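Local coordinates for protein enolase-phosphatase E1 (Saccharomyces cerevisiae, PDB 2G80) that probably catalyses, with magnesium as cofactor, the enolization and dephosphorylation of a diketo-methylthiopentyl phosphate in methionine salvage, at residues 51-59 against 112-122. Numbering follows the deposited sequence.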
# COMPACT_ATOMS: atom_id res chain seq x y z
N THR A 51 -8.24 -10.74 1.56
CA THR A 51 -7.53 -10.99 2.79
C THR A 51 -7.58 -9.89 3.89
O THR A 51 -8.06 -10.16 4.99
CB THR A 51 -6.04 -11.36 2.44
OG1 THR A 51 -6.03 -12.47 1.52
CG2 THR A 51 -5.24 -11.77 3.69
N LEU A 52 -7.13 -8.67 3.62
CA LEU A 52 -7.03 -7.63 4.69
C LEU A 52 -8.36 -7.18 5.29
O LEU A 52 -8.54 -7.22 6.50
CB LEU A 52 -6.25 -6.40 4.23
CG LEU A 52 -4.75 -6.51 4.05
CD1 LEU A 52 -4.20 -5.18 3.60
CD2 LEU A 52 -4.07 -6.97 5.31
N PHE A 53 -9.29 -6.79 4.44
CA PHE A 53 -10.61 -6.33 4.90
C PHE A 53 -11.37 -7.41 5.68
O PHE A 53 -11.81 -7.12 6.82
CB PHE A 53 -11.39 -5.69 3.73
CG PHE A 53 -10.98 -4.26 3.39
CD1 PHE A 53 -9.81 -3.65 3.88
CD2 PHE A 53 -11.77 -3.54 2.49
CE1 PHE A 53 -9.48 -2.32 3.54
CE2 PHE A 53 -11.45 -2.23 2.13
CZ PHE A 53 -10.28 -1.62 2.65
N PRO A 54 -11.51 -8.65 5.11
CA PRO A 54 -12.14 -9.77 5.86
C PRO A 54 -11.45 -10.14 7.16
O PRO A 54 -12.12 -10.42 8.14
CB PRO A 54 -12.07 -10.94 4.86
CG PRO A 54 -12.03 -10.28 3.56
CD PRO A 54 -11.19 -9.06 3.73
N TYR A 55 -10.12 -10.13 7.16
CA TYR A 55 -9.35 -10.36 8.38
C TYR A 55 -9.77 -9.34 9.47
O TYR A 55 -10.05 -9.71 10.63
CB TYR A 55 -7.80 -10.33 8.11
CG TYR A 55 -7.03 -10.56 9.36
CD1 TYR A 55 -6.74 -11.86 9.79
CD2 TYR A 55 -6.70 -9.48 10.21
CE1 TYR A 55 -6.05 -12.08 11.04
CE2 TYR A 55 -6.04 -9.69 11.44
CZ TYR A 55 -5.71 -10.99 11.85
OH TYR A 55 -5.07 -11.20 13.07
N PHE A 56 -9.78 -8.07 9.09
CA PHE A 56 -10.17 -6.98 9.99
C PHE A 56 -11.64 -7.06 10.45
O PHE A 56 -11.91 -6.95 11.67
CB PHE A 56 -9.86 -5.62 9.35
CG PHE A 56 -10.41 -4.46 10.10
CD1 PHE A 56 -9.76 -4.02 11.24
CD2 PHE A 56 -11.59 -3.82 9.69
CE1 PHE A 56 -10.25 -2.94 11.96
CE2 PHE A 56 -12.10 -2.75 10.40
CZ PHE A 56 -11.42 -2.30 11.55
N THR A 57 -12.57 -7.25 9.51
CA THR A 57 -14.01 -7.34 9.83
C THR A 57 -14.34 -8.57 10.70
O THR A 57 -15.25 -8.49 11.55
CB THR A 57 -14.95 -7.25 8.60
OG1 THR A 57 -14.70 -8.33 7.69
CG2 THR A 57 -14.76 -5.92 7.86
N ASN A 58 -13.63 -9.69 10.51
CA ASN A 58 -13.80 -10.87 11.40
C ASN A 58 -13.32 -10.58 12.83
O ASN A 58 -13.86 -11.13 13.78
CB ASN A 58 -13.08 -12.12 10.87
CG ASN A 58 -13.60 -12.61 9.49
OD1 ASN A 58 -14.70 -12.23 9.03
ND2 ASN A 58 -12.78 -13.42 8.81
N LYS A 59 -12.31 -9.72 12.99
CA LYS A 59 -11.80 -9.33 14.34
C LYS A 59 -12.62 -8.23 15.09
O LYS A 59 -12.57 -8.17 16.30
CB LYS A 59 -10.33 -8.87 14.25
CG LYS A 59 -9.29 -9.93 13.94
CD LYS A 59 -9.13 -10.94 15.08
CE LYS A 59 -7.99 -11.93 14.83
NZ LYS A 59 -8.19 -12.76 13.63
N VAL A 112 -5.03 -3.85 14.32
CA VAL A 112 -5.47 -5.25 14.06
C VAL A 112 -4.51 -5.97 13.07
O VAL A 112 -4.12 -7.13 13.30
CB VAL A 112 -6.95 -5.28 13.57
CG1 VAL A 112 -7.40 -6.68 13.15
CG2 VAL A 112 -7.89 -4.75 14.66
N TRP A 113 -4.15 -5.28 12.00
CA TRP A 113 -3.24 -5.81 10.99
C TRP A 113 -1.86 -6.03 11.56
O TRP A 113 -1.28 -7.08 11.30
CB TRP A 113 -3.18 -4.96 9.71
CG TRP A 113 -4.44 -4.92 8.93
CD1 TRP A 113 -5.40 -5.90 8.86
CD2 TRP A 113 -4.87 -3.89 8.02
NE1 TRP A 113 -6.39 -5.53 8.01
CE2 TRP A 113 -6.09 -4.31 7.46
CE3 TRP A 113 -4.31 -2.68 7.59
CZ2 TRP A 113 -6.81 -3.54 6.52
CZ3 TRP A 113 -5.01 -1.91 6.64
CH2 TRP A 113 -6.25 -2.34 6.13
N ALA A 114 -1.36 -5.12 12.39
CA ALA A 114 -0.05 -5.31 13.01
C ALA A 114 0.04 -6.63 13.77
O ALA A 114 1.01 -7.36 13.60
CB ALA A 114 0.37 -4.12 13.91
N HIS A 115 -0.98 -6.95 14.56
CA HIS A 115 -1.06 -8.19 15.31
C HIS A 115 -1.23 -9.37 14.35
O HIS A 115 -0.66 -10.41 14.59
CB HIS A 115 -2.18 -8.17 16.38
CG HIS A 115 -2.36 -9.48 17.10
ND1 HIS A 115 -1.50 -9.90 18.09
CD2 HIS A 115 -3.28 -10.47 16.96
CE1 HIS A 115 -1.88 -11.08 18.53
NE2 HIS A 115 -2.96 -11.45 17.86
N GLY A 116 -2.05 -9.20 13.32
CA GLY A 116 -2.22 -10.22 12.25
C GLY A 116 -0.89 -10.58 11.58
O GLY A 116 -0.55 -11.75 11.46
N TYR A 117 -0.14 -9.57 11.18
CA TYR A 117 1.19 -9.78 10.60
C TYR A 117 2.19 -10.41 11.59
O TYR A 117 2.82 -11.43 11.28
CB TYR A 117 1.76 -8.48 10.10
CG TYR A 117 1.17 -7.94 8.80
CD1 TYR A 117 1.34 -8.63 7.61
CD2 TYR A 117 0.54 -6.69 8.74
CE1 TYR A 117 0.85 -8.13 6.39
CE2 TYR A 117 0.06 -6.16 7.54
CZ TYR A 117 0.22 -6.90 6.35
OH TYR A 117 -0.25 -6.46 5.12
N GLU A 118 2.28 -9.83 12.80
CA GLU A 118 3.21 -10.30 13.86
C GLU A 118 2.96 -11.70 14.37
O GLU A 118 3.91 -12.40 14.74
CB GLU A 118 3.21 -9.35 15.04
CG GLU A 118 3.89 -8.04 14.76
CD GLU A 118 3.59 -6.95 15.81
OE1 GLU A 118 3.08 -7.28 16.91
OE2 GLU A 118 3.89 -5.76 15.52
N SER A 119 1.69 -12.07 14.44
CA SER A 119 1.28 -13.43 14.80
C SER A 119 1.37 -14.46 13.65
O SER A 119 1.11 -15.65 13.89
CB SER A 119 -0.15 -13.41 15.35
OG SER A 119 -1.08 -12.94 14.41
N GLY A 120 1.71 -14.03 12.43
CA GLY A 120 1.82 -14.91 11.28
C GLY A 120 0.50 -15.25 10.64
O GLY A 120 0.45 -16.13 9.76
N GLN A 121 -0.57 -14.56 11.03
CA GLN A 121 -1.90 -14.81 10.46
C GLN A 121 -2.09 -14.23 9.06
O GLN A 121 -2.98 -14.66 8.35
CB GLN A 121 -3.00 -14.32 11.39
CG GLN A 121 -2.97 -14.96 12.78
CD GLN A 121 -4.05 -14.38 13.70
OE1 GLN A 121 -5.24 -14.54 13.45
NE2 GLN A 121 -3.62 -13.72 14.79
N ILE A 122 -1.27 -13.25 8.69
CA ILE A 122 -1.32 -12.62 7.38
C ILE A 122 0.10 -12.26 6.92
O ILE A 122 0.97 -11.92 7.73
CB ILE A 122 -2.28 -11.36 7.32
CG1 ILE A 122 -2.07 -10.41 8.50
CG2 ILE A 122 -3.77 -11.82 7.35
CD1 ILE A 122 -2.90 -9.11 8.53
O HOH W 1 -5.17 -9.02 14.70
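Trp113 lies as a knob among Leu52, Phe53, Tyr55 and Phe56, CG beside its backbone N (chi1 -66°), a turn that carries NE1 to the Leu52 carbonyl. NE1 donates to Leu52 O at 3.1 Å from above the carbonyl plane, while Phe56 N reaches that oxygen from the other face. Leu52 CD2 sits over the five-membered ring, 3.8 Å from its centroid, a CH-pi contact, and Phe53 CD1 meets CZ2 at the indole edge. A leucine in place of Trp113 would probably leave the Leu52 carbonyl without its second donor and CD2 without its ring face.

Tyr55 can be followed from CB outward: CG and CD1 pack on Ile122 CG2, CD2 lies 4.0 Å from Trp113 CD1, CE2 touches Val112 CG1 at 3.7 Å, CE1 meets Gln121 CB, and OH ends 3.1 Å from Gly116 CA. A water 2.7 Å from Tyr55 OH donates to Val112 O. Across the hydroxyl from this water, Lys59 NZ gives a weak bond to Gln121 OE1.

The axes of segments 51-59 and 112-118 cross at 107°. This is helix packing within the all-helical cap inserted after the first strand of the HAD core, Leu52's side chain about 8 Å from that of magnesium ligand Glu39.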